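Long-range contact in aminopeptidase (Aneurinibacillus sp., PDB 2EK8), which probably acts as a zinc-dependent aminopeptidase, a metalloexopeptidase that removes residues from the amino ends of peptides: residues Q58-E63 with F269-N274. Sequence-based numbering, arbitrary orientation.
With ZN (zinc ion), chain B.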
loop_
_atom_site.group_PDB
_atom_site.type_symbol
_atom_site.label_atom_id
_atom_site.label_comp_id
_atom_site.label_asym_id
_atom_site.label_seq_id
_atom_site.Cartn_x
_atom_site.Cartn_y
_atom_site.Cartn_z
ATOM N N GLN A 58 -7.871 -4.946 16.221
ATOM C CA GLN A 58 -8.579 -5.942 15.421
ATOM C C GLN A 58 -7.615 -6.924 14.776
ATOM O O GLN A 58 -6.787 -6.543 13.952
ATOM C CB GLN A 58 -9.415 -5.265 14.328
ATOM C CG GLN A 58 -10.041 -6.252 13.341
ATOM C CD GLN A 58 -10.728 -5.572 12.173
ATOM O OE1 GLN A 58 -10.321 -4.493 11.746
ATOM N NE2 GLN A 58 -11.765 -6.216 11.633
ATOM N N PRO A 59 -7.717 -8.210 15.139
ATOM C CA PRO A 59 -6.827 -9.217 14.564
ATOM C C PRO A 59 -7.417 -9.766 13.274
ATOM O O PRO A 59 -8.618 -9.660 13.045
ATOM C CB PRO A 59 -6.787 -10.279 15.650
ATOM C CG PRO A 59 -8.242 -10.304 16.090
ATOM C CD PRO A 59 -8.606 -8.810 16.155
ATOM N N PHE A 60 -6.569 -10.339 12.429
ATOM C CA PHE A 60 -7.037 -10.952 11.191
ATOM C C PHE A 60 -5.940 -11.855 10.652
ATOM O O PHE A 60 -4.753 -11.604 10.869
ATOM C CB PHE A 60 -7.450 -9.890 10.151
ATOM C CG PHE A 60 -6.334 -8.985 9.707
ATOM C CD1 PHE A 60 -5.468 -9.363 8.681
ATOM C CD2 PHE A 60 -6.150 -7.746 10.314
ATOM C CE1 PHE A 60 -4.437 -8.518 8.266
ATOM C CE2 PHE A 60 -5.120 -6.894 9.905
ATOM C CZ PHE A 60 -4.264 -7.280 8.880
ATOM N N GLN A 61 -6.335 -12.931 9.988
ATOM C CA GLN A 61 -5.361 -13.854 9.433
ATOM C C GLN A 61 -5.209 -13.642 7.937
ATOM O O GLN A 61 -6.102 -13.104 7.274
ATOM C CB GLN A 61 -5.765 -15.306 9.713
ATOM C CG GLN A 61 -5.771 -15.679 11.185
ATOM C CD GLN A 61 -5.775 -17.182 11.408
ATOM O OE1 GLN A 61 -6.622 -17.901 10.876
ATOM N NE2 GLN A 61 -4.826 -17.663 12.202
ATOM N N PHE A 62 -4.064 -14.059 7.414
ATOM C CA PHE A 62 -3.776 -13.932 5.997
ATOM C C PHE A 62 -2.647 -14.896 5.656
ATOM O O PHE A 62 -1.872 -15.288 6.531
ATOM C CB PHE A 62 -3.380 -12.487 5.661
ATOM C CG PHE A 62 -2.004 -12.100 6.131
ATOM C CD1 PHE A 62 -0.905 -12.226 5.285
ATOM C CD2 PHE A 62 -1.803 -11.619 7.423
ATOM C CE1 PHE A 62 0.376 -11.875 5.719
ATOM C CE2 PHE A 62 -0.531 -11.267 7.867
ATOM C CZ PHE A 62 0.562 -11.394 7.015
ATOM N N GLU A 63 -2.564 -15.291 4.390
ATOM C CA GLU A 63 -1.523 -16.211 3.955
ATOM C C GLU A 63 -0.226 -15.461 3.684
ATOM O O GLU A 63 -0.168 -14.606 2.802
ATOM C CB GLU A 63 -1.954 -16.948 2.685
ATOM C CG GLU A 63 -3.298 -17.646 2.780
ATOM C CD GLU A 63 -3.612 -18.467 1.544
ATOM O OE1 GLU A 63 -2.981 -19.532 1.359
ATOM O OE2 GLU A 63 -4.483 -18.044 0.752
ATOM N N PHE A 269 -3.270 0.501 10.000
ATOM C CA PHE A 269 -3.608 -0.789 9.397
ATOM C C PHE A 269 -2.428 -1.735 9.274
ATOM O O PHE A 269 -1.297 -1.304 9.063
ATOM C CB PHE A 269 -4.183 -0.579 7.993
ATOM C CG PHE A 269 -5.373 0.326 7.948
ATOM C CD1 PHE A 269 -6.604 -0.095 8.448
ATOM C CD2 PHE A 269 -5.268 1.608 7.417
ATOM C CE1 PHE A 269 -7.710 0.747 8.416
ATOM C CE2 PHE A 269 -6.376 2.462 7.382
ATOM C CZ PHE A 269 -7.596 2.027 7.884
ATOM N N GLY A 270 -2.711 -3.029 9.383
ATOM C CA GLY A 270 -1.665 -4.022 9.243
ATOM C C GLY A 270 -1.694 -4.617 7.849
ATOM O O GLY A 270 -2.666 -4.448 7.113
ATOM N N ALA A 271 -0.613 -5.292 7.475
ATOM C CA ALA A 271 -0.518 -5.954 6.181
ATOM C C ALA A 271 -0.956 -5.131 4.973
ATOM O O ALA A 271 -1.597 -5.652 4.066
ATOM C CB ALA A 271 -1.308 -7.257 6.224
ATOM N N GLU A 272 -0.602 -3.852 4.948
ATOM C CA GLU A 272 -0.957 -2.999 3.819
ATOM C C GLU A 272 -0.126 -3.391 2.599
ATOM O O GLU A 272 -0.612 -3.381 1.465
ATOM C CB GLU A 272 -0.696 -1.533 4.177
ATOM C CG GLU A 272 -1.038 -0.506 3.099
ATOM C CD GLU A 272 0.023 -0.372 2.010
ATOM O OE1 GLU A 272 1.168 -0.844 2.202
ATOM O OE2 GLU A 272 -0.296 0.226 0.958
ATOM N N GLU A 273 1.130 -3.757 2.840
ATOM C CA GLU A 273 2.036 -4.118 1.752
ATOM C C GLU A 273 1.678 -5.451 1.097
ATOM O O GLU A 273 2.134 -5.741 -0.005
ATOM C CB GLU A 273 3.479 -4.163 2.266
ATOM C CG GLU A 273 3.954 -2.861 2.915
ATOM C CD GLU A 273 4.292 -1.765 1.911
ATOM O OE1 GLU A 273 3.984 -1.921 0.708
ATOM O OE2 GLU A 273 4.862 -0.737 2.339
ATOM N N ASN A 274 0.847 -6.240 1.774
ATOM C CA ASN A 274 0.417 -7.551 1.283
ATOM C C ASN A 274 -0.860 -7.485 0.461
ATOM O O ASN A 274 -1.433 -8.522 0.121
ATOM C CB ASN A 274 0.168 -8.501 2.456
ATOM C CG ASN A 274 1.412 -8.766 3.265
ATOM O OD1 ASN A 274 2.164 -9.707 2.990
ATOM N ND2 ASN A 274 1.648 -7.930 4.264
HETATM ZN ZN ZN B . 5.042 0.429 0.614
HETATM O O HOH W 1 3.026 1.439 0.711
#
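Phe-60 and Phe-62 lean from strand 54-66 onto the methyl of Ala-271, and the two rings use it differently. At Phe-60 the edge does the touching: CE1 lies 3.9 Å from Ala-271 CB, near the ring plane, and CZ stands 3.7 Å from Gly-270 O. Phe-62 instead offers a face, with its CE2 4.4 Å from the same Ala-271 CB. Two residues apart, both phenylalanines sit on the strand face that looks at the loop; similar chi1 values (62° and 74°) place CG alike in each, yet the rings are turned differently, one edge-on and one face-on to the methyl. The packing is closest round Gly-270 and Ala-271, all of whose partners here are buried. Partly exposed Asn-274 forms the more open side, its OD1 approaching Phe-62 CE1 obliquely at 3.9 Å, with amide and ring planes 47° apart. No hydrogen bond crosses between the segments; two phenyl rings packed on the Ala-271 methyl and the Gly-270 backbone account for most of the 168 Å² buried. Polar anchoring of the loop comes from other residues: Glu-37 takes the Ala-271 N-H, while the Asp-230 carboxylate receives those of Glu-272 and Glu-273. On the side of the loop away from the strand, the Glu-272 and Glu-273 side chains reach the metal site. Glu-273 binds zinc unevenly, OE2 at 2.1 Å and OE1 at 2.6 Å, beside Asp-240, His-371 and a water at 2.3 Å; that water also donates to Glu-272 OE1 across 3.3 Å. This glutamate pair, following strand 263-269 and backed by the phenylalanines of strand 54-66, belongs to the zinc site of the M28 peptidase fold.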